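Local coordinates for free methionine-R-sulfoxide reductase (Saccharomyces cerevisiae, PDB 1F5M), which catalyses the thioredoxin-dependent reduction of free L-methionine (R)-S-oxide to methionine, and so helps protect the yeast cell against oxidative stress, at residues H55-S59 against L60-I64; L19-E22 against E23-Q27. One frame throughout, in Å; residues are numbered along the deposited sequence.

From the N terminus, the chain first meets interaction 2, where residues 19 and 20 lead into helix 21-36, whose first turns run from 21 to 27. Interaction 1 follows where helix 42-59 ends and the chain passes through 60-63 into strand 64-72. Each is local, within one continuous piece of chain, so they lie in series and neither nest nor cross. In space the helix start and the helix end touch: Ile-24 packs on Ala-56, Ser-59 and Leu-60. Both also reach Asp-162 OD1 of helix 160-176, which takes Tyr-57 OH by a hydrogen bond and Lys-21 NZ by a salt bridge. Together they join two successive helices and, through Ile-64, the antiparallel sheet of the GAF domain.

Interaction 1: residues H55-S59 against L60-I64; sequences HAYKS and LAVDI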
ATOM      1  N   HIS B  55      -9.159  -2.873   6.303  1.00 19.13           N
ATOM      2  CA  HIS B  55      -9.821  -3.975   6.964  1.00 19.40           C
ATOM      3  C   HIS B  55     -10.874  -3.554   7.973  1.00 18.80           C
ATOM      4  O   HIS B  55     -11.884  -4.246   8.120  1.00 19.60           O
ATOM      5  CB  HIS B  55      -8.780  -4.883   7.599  1.00 17.43           C
ATOM      6  CG  HIS B  55      -7.955  -5.617   6.584  1.00 18.71           C
ATOM      7  ND1 HIS B  55      -8.407  -6.756   5.935  1.00 21.64           N
ATOM      8  CD2 HIS B  55      -6.776  -5.297   6.006  1.00 17.44           C
ATOM      9  CE1 HIS B  55      -7.542  -7.096   4.997  1.00 21.35           C
ATOM     10  NE2 HIS B  55      -6.545  -6.220   5.016  1.00 20.21           N
ATOM     11  N   ALA B  56     -10.636  -2.469   8.685  1.00 18.10           N
ATOM     12  CA  ALA B  56     -11.649  -1.978   9.632  1.00 22.62           C
ATOM     13  C   ALA B  56     -12.950  -1.667   8.883  1.00 23.65           C
ATOM     14  O   ALA B  56     -14.053  -2.107   9.283  1.00 24.36           O
ATOM     15  CB  ALA B  56     -11.176  -0.715  10.337  1.00 22.71           C
ATOM     16  N   TYR B  57     -12.847  -0.897   7.810  1.00 23.44           N
ATOM     17  CA  TYR B  57     -14.067  -0.562   7.086  1.00 24.66           C
ATOM     18  C   TYR B  57     -14.721  -1.748   6.413  1.00 25.68           C
ATOM     19  O   TYR B  57     -15.949  -1.775   6.285  1.00 24.52           O
ATOM     20  CB  TYR B  57     -13.823   0.573   6.085  1.00 25.32           C
ATOM     21  CG  TYR B  57     -13.868   1.885   6.812  1.00 26.68           C
ATOM     22  CD1 TYR B  57     -12.720   2.409   7.397  1.00 26.00           C
ATOM     23  CD2 TYR B  57     -15.099   2.510   7.077  1.00 25.90           C
ATOM     24  CE1 TYR B  57     -12.784   3.510   8.249  1.00 25.98           C
ATOM     25  CE2 TYR B  57     -15.174   3.611   7.927  1.00 26.28           C
ATOM     26  CZ  TYR B  57     -14.015   4.100   8.515  1.00 25.93           C
ATOM     27  OH  TYR B  57     -14.055   5.115   9.440  1.00 26.07           O
ATOM     28  N   LYS B  58     -13.924  -2.741   6.006  1.00 23.85           N
ATOM     29  CA  LYS B  58     -14.494  -3.920   5.367  1.00 26.08           C
ATOM     30  C   LYS B  58     -15.330  -4.645   6.404  1.00 27.68           C
ATOM     31  O   LYS B  58     -16.413  -5.134   6.090  1.00 28.63           O
ATOM     32  CB  LYS B  58     -13.388  -4.885   4.840  1.00 25.70           C
ATOM     33  CG  LYS B  58     -12.909  -4.583   3.399  1.00 28.39           C
ATOM     34  CD  LYS B  58     -14.122  -4.440   2.474  1.00 32.74           C
ATOM     35  CE  LYS B  58     -13.803  -4.242   0.987  1.00 37.15           C
ATOM     36  NZ  LYS B  58     -14.995  -3.596   0.226  1.00 38.74           N
ATOM     37  N   SER B  59     -14.839  -4.724   7.643  1.00 29.73           N
ATOM     38  CA  SER B  59     -15.586  -5.443   8.665  1.00 31.68           C
ATOM     39  C   SER B  59     -16.798  -4.647   9.138  1.00 32.13           C
ATOM     40  O   SER B  59     -17.779  -5.251   9.562  1.00 33.15           O
ATOM     41  CB  SER B  59     -14.686  -5.846   9.838  1.00 32.50           C
ATOM     42  OG  SER B  59     -14.434  -4.759  10.675  1.00 37.52           O
ATOM     43  N   LEU B  60     -16.747  -3.316   9.045  1.00 30.56           N
ATOM     44  CA  LEU B  60     -17.905  -2.466   9.419  1.00 29.43           C
ATOM     45  C   LEU B  60     -18.941  -2.537   8.301  1.00 28.17           C
ATOM     46  O   LEU B  60     -19.983  -1.855   8.334  1.00 29.74           O
ATOM     47  CB  LEU B  60     -17.493  -1.004   9.577  1.00 29.04           C
ATOM     48  CG  LEU B  60     -17.079  -0.422  10.932  1.00 31.86           C
ATOM     49  CD1 LEU B  60     -17.254  -1.413  12.047  1.00 30.94           C
ATOM     50  CD2 LEU B  60     -15.670   0.057  10.840  1.00 31.44           C
ATOM     51  N   ALA B  61     -18.622  -3.322   7.281  1.00 27.30           N
ATOM     52  CA  ALA B  61     -19.507  -3.530   6.154  1.00 28.19           C
ATOM     53  C   ALA B  61     -19.801  -2.269   5.325  1.00 27.22           C
ATOM     54  O   ALA B  61     -20.921  -2.069   4.850  1.00 26.97           O
ATOM     55  CB  ALA B  61     -20.835  -4.198   6.644  1.00 30.15           C
ATOM     56  N   VAL B  62     -18.794  -1.410   5.200  1.00 24.78           N
ATOM     57  CA  VAL B  62     -18.861  -0.233   4.376  1.00 23.79           C
ATOM     58  C   VAL B  62     -18.150  -0.768   3.117  1.00 25.36           C
ATOM     59  O   VAL B  62     -17.030  -1.330   3.205  1.00 25.65           O
ATOM     60  CB  VAL B  62     -18.060   0.933   5.008  1.00 21.73           C
ATOM     61  CG1 VAL B  62     -18.015   2.108   4.043  1.00 24.50           C
ATOM     62  CG2 VAL B  62     -18.759   1.405   6.314  1.00 24.79           C
ATOM     63  N   ASP B  63     -18.782  -0.630   1.954  1.00 23.86           N
ATOM     64  CA  ASP B  63     -18.193  -1.169   0.721  1.00 23.40           C
ATOM     65  C   ASP B  63     -17.113  -0.242   0.169  1.00 22.72           C
ATOM     66  O   ASP B  63     -17.282   0.368  -0.881  1.00 22.70           O
ATOM     67  CB  ASP B  63     -19.322  -1.384  -0.289  1.00 25.20           C
ATOM     68  CG  ASP B  63     -18.958  -2.314  -1.408  1.00 25.57           C
ATOM     69  OD1 ASP B  63     -17.878  -2.967  -1.431  1.00 29.06           O
ATOM     70  OD2 ASP B  63     -19.797  -2.429  -2.296  1.00 28.16           O
ATOM     71  N   ILE B  64     -15.994  -0.116   0.885  1.00 21.69           N
ATOM     72  CA  ILE B  64     -14.927   0.765   0.427  1.00 22.71           C
ATOM     73  C   ILE B  64     -14.119   0.133  -0.720  1.00 21.51           C
ATOM     74  O   ILE B  64     -14.101  -1.090  -0.871  1.00 21.94           O
ATOM     75  CB  ILE B  64     -13.957   1.146   1.581  1.00 24.50           C
ATOM     76  CG1 ILE B  64     -13.267  -0.119   2.117  1.00 24.70           C
ATOM     77  CG2 ILE B  64     -14.739   1.857   2.703  1.00 23.69           C
ATOM     78  CD1 ILE B  64     -11.995   0.168   2.803  1.00 29.88           C
TER
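Helix 42-59 ends in a Schellman motif: Val-62 N bonds to Tyr-57 O at 3.1 Å, nearly straight, while Ala-61, in left-handed backbone conformation (phi 64°), gives its N-H to Lys-58 O from above the carbonyl plane. Ala-56 O takes two donors, Leu-60 N and the hydroxyl of Ser-59; with chi1 at 77°, Ser-59 OG turns back over its own helix to reach that oxygen at 3.0 Å. Lys-58 bends at chi2 (-50°), bringing NZ past the helix end to Ile-64 O, 2.9 Å away in the carbonyl plane and on a lone pair. Lys-58 NZ also makes a longer salt bridge to Asp-63 OD1, at 3.4 Å. With an alanine here, the Asp-63 carboxylate would probably lose this countercharge and Ile-64 O its lysine donor. Beta-branched Val-62 and Tyr-57 lie side by side, pointing the same way, with Val-62 CG2 at the ring edge, 3.9 Å from Tyr-57 CD2, and Ile-64 CG2 meets Tyr-57 CB. Tyr-57 OH reaches on to Asp-162 of helix 160-176; Tyr-57 and Ile-64 pack on Ile-150 of strand 144-152, while Ala-56 and Leu-60 pack on Ile-24 of helix 21-36.

Interaction 2: residues L19-E22 against E23-Q27; sequences LNKE and EILEQ
Leu-19 and Asn-20 meet the side chain of Glu-23 just where helix 21-36 begins. Asn-20 holds the N-cap position, and its backbone N donates to Glu-23 OE1 at 3.2 Å, using the anti lone pair of that oxygen. Glu-23 is set for this by its first torsion: with CG beside its own backbone N (chi1 -68°) and the chain extended beyond, the carboxylate reaches back over the start of the helix. This is the N3 half of a capping box, and a glutamate three residues after the N-cap suits it, since its chain is long enough to receive an N-H that precedes the first turn. The side chain of Leu-19 crosses that of Glu-23 at about a right angle, with Leu-19 CD2 3.4 Å from Glu-23 OE1. Leu-19 CD1 comes obliquely to the Gln-27 amide, 3.7 Å from Gln-27 NE2, one turn beyond Glu-23, while Leu-19 CB lies 3.7 Å from Ile-24 CG1, an apolar touch beside the polar cap.

An extended Lys-21 chain, its CG swung opposite the backbone N (chi1 -172°), carries the aliphatic part obliquely past Leu-25, Lys-21 CG lying 3.8 Å from Leu-25 CD1, and NZ on to a salt bridge with Asp-162 of helix 160-176. Backbone bonds from Ile-24 N to Asn-20 O (3.1 Å) and from Leu-25 N to Lys-21 O start the regular helical pattern.

Chemically, exposed Glu-22 and Glu-23 contrast with buried Ile-24 and Leu-25, which pack on helix 42-59 and on Phe-165 of helix 160-176 respectively and probably help to set how this helix start sits. The two carboxylates lie in the first turn, where their negative charge would be expected to interact favourably with the helix dipole.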
ATOM      1  N   LEU B  19     -17.796  -7.187  16.327  1.00 38.86           N
ATOM      2  CA  LEU B  19     -17.404  -6.127  17.257  1.00 37.33           C
ATOM      3  C   LEU B  19     -18.166  -4.913  16.734  1.00 38.15           C
ATOM      4  O   LEU B  19     -18.423  -4.829  15.523  1.00 36.79           O
ATOM      5  CB  LEU B  19     -15.916  -5.829  17.158  1.00 37.20           C
ATOM      6  CG  LEU B  19     -14.920  -6.958  17.427  1.00 36.03           C
ATOM      7  CD1 LEU B  19     -13.512  -6.435  17.147  1.00 35.71           C
ATOM      8  CD2 LEU B  19     -15.071  -7.443  18.877  1.00 34.66           C
ATOM      9  N   ASN B  20     -18.545  -3.993  17.622  1.00 37.00           N
ATOM     10  CA  ASN B  20     -19.254  -2.789  17.187  1.00 37.01           C
ATOM     11  C   ASN B  20     -18.235  -1.752  16.715  1.00 35.71           C
ATOM     12  O   ASN B  20     -17.067  -1.813  17.085  1.00 34.06           O
ATOM     13  CB  ASN B  20     -20.078  -2.224  18.335  1.00 39.62           C
ATOM     14  CG  ASN B  20     -19.243  -1.925  19.578  1.00 41.94           C
ATOM     15  OD1 ASN B  20     -19.588  -2.367  20.677  1.00 45.81           O
ATOM     16  ND2 ASN B  20     -18.160  -1.171  19.416  1.00 39.22           N
ATOM     17  N   LYS B  21     -18.682  -0.790  15.917  1.00 34.99           N
ATOM     18  CA  LYS B  21     -17.800   0.218  15.364  1.00 33.61           C
ATOM     19  C   LYS B  21     -16.836   0.924  16.349  1.00 34.65           C
ATOM     20  O   LYS B  21     -15.655   1.105  16.035  1.00 32.62           O
ATOM     21  CB  LYS B  21     -18.636   1.247  14.581  1.00 33.12           C
ATOM     22  CG  LYS B  21     -17.802   2.253  13.778  1.00 29.48           C
ATOM     23  CD  LYS B  21     -18.684   3.046  12.854  1.00 28.74           C
ATOM     24  CE  LYS B  21     -17.870   3.934  11.930  1.00 27.87           C
ATOM     25  NZ  LYS B  21     -18.761   4.613  10.929  1.00 21.91           N
ATOM     26  N   GLU B  22     -17.308   1.317  17.534  1.00 33.44           N
ATOM     27  CA  GLU B  22     -16.400   1.971  18.472  1.00 34.35           C
ATOM     28  C   GLU B  22     -15.249   1.047  18.847  1.00 32.04           C
ATOM     29  O   GLU B  22     -14.107   1.486  18.933  1.00 30.74           O
ATOM     30  CB  GLU B  22     -17.144   2.437  19.735  1.00 37.07           C
ATOM     31  CG  GLU B  22     -18.411   3.296  19.430  1.00 42.94           C
ATOM     32  CD  GLU B  22     -18.197   4.391  18.348  1.00 46.12           C
ATOM     33  OE1 GLU B  22     -17.419   5.344  18.619  1.00 48.72           O
ATOM     34  OE2 GLU B  22     -18.816   4.302  17.239  1.00 43.61           O
ATOM     35  N   GLU B  23     -15.544  -0.229  19.070  1.00 31.62           N
ATOM     36  CA  GLU B  23     -14.495  -1.203  19.437  1.00 32.05           C
ATOM     37  C   GLU B  23     -13.456  -1.345  18.328  1.00 30.96           C
ATOM     38  O   GLU B  23     -12.246  -1.360  18.580  1.00 30.55           O
ATOM     39  CB  GLU B  23     -15.077  -2.606  19.664  1.00 33.41           C
ATOM     40  CG  GLU B  23     -15.965  -2.783  20.868  1.00 38.37           C
ATOM     41  CD  GLU B  23     -16.318  -4.253  21.097  1.00 41.11           C
ATOM     42  OE1 GLU B  23     -16.927  -4.876  20.188  1.00 41.09           O
ATOM     43  OE2 GLU B  23     -15.980  -4.791  22.186  1.00 42.79           O
ATOM     44  N   ILE B  24     -13.952  -1.504  17.099  1.00 30.44           N
ATOM     45  CA  ILE B  24     -13.103  -1.677  15.935  1.00 28.91           C
ATOM     46  C   ILE B  24     -12.171  -0.480  15.719  1.00 26.91           C
ATOM     47  O   ILE B  24     -10.982  -0.631  15.472  1.00 26.81           O
ATOM     48  CB  ILE B  24     -13.980  -1.911  14.680  1.00 29.23           C
ATOM     49  CG1 ILE B  24     -14.716  -3.245  14.826  1.00 30.08           C
ATOM     50  CG2 ILE B  24     -13.133  -1.877  13.418  1.00 28.64           C
ATOM     51  CD1 ILE B  24     -15.584  -3.582  13.641  1.00 26.50           C
ATOM     52  N   LEU B  25     -12.696   0.719  15.838  1.00 25.65           N
ATOM     53  CA  LEU B  25     -11.865   1.887  15.611  1.00 26.69           C
ATOM     54  C   LEU B  25     -10.912   2.129  16.766  1.00 29.25           C
ATOM     55  O   LEU B  25      -9.777   2.634  16.581  1.00 27.66           O
ATOM     56  CB  LEU B  25     -12.762   3.115  15.375  1.00 27.81           C
ATOM     57  CG  LEU B  25     -13.743   2.954  14.199  1.00 26.62           C
ATOM     58  CD1 LEU B  25     -14.514   4.247  13.960  1.00 30.64           C
ATOM     59  CD2 LEU B  25     -12.970   2.568  12.962  1.00 26.60           C
ATOM     60  N   GLU B  26     -11.349   1.788  17.971  1.00 28.83           N
ATOM     61  CA  GLU B  26     -10.467   2.002  19.094  1.00 32.59           C
ATOM     62  C   GLU B  26      -9.318   1.003  18.985  1.00 31.75           C
ATOM     63  O   GLU B  26      -8.177   1.325  19.293  1.00 31.09           O
ATOM     64  CB  GLU B  26     -11.220   1.837  20.427  1.00 36.15           C
ATOM     65  CG  GLU B  26     -10.358   2.235  21.616  1.00 40.59           C
ATOM     66  CD  GLU B  26      -9.473   3.477  21.327  1.00 44.25           C
ATOM     67  OE1 GLU B  26     -10.059   4.605  21.097  1.00 43.14           O
ATOM     68  OE2 GLU B  26      -8.203   3.296  21.332  1.00 38.79           O
ATOM     69  N   GLN B  27      -9.625  -0.203  18.529  1.00 31.37           N
ATOM     70  CA  GLN B  27      -8.595  -1.232  18.354  1.00 32.09           C
ATOM     71  C   GLN B  27      -7.622  -0.842  17.265  1.00 29.97           C
ATOM     72  O   GLN B  27      -6.464  -1.259  17.281  1.00 29.75           O
ATOM     73  CB  GLN B  27      -9.216  -2.569  17.954  1.00 33.71           C
ATOM     74  CG  GLN B  27      -9.342  -3.552  19.104  1.00 39.19           C
ATOM     75  CD  GLN B  27     -10.143  -4.794  18.725  1.00 43.31           C
ATOM     76  OE1 GLN B  27      -9.916  -5.403  17.655  1.00 43.34           O
ATOM     77  NE2 GLN B  27     -11.087  -5.188  19.606  1.00 43.68           N
TER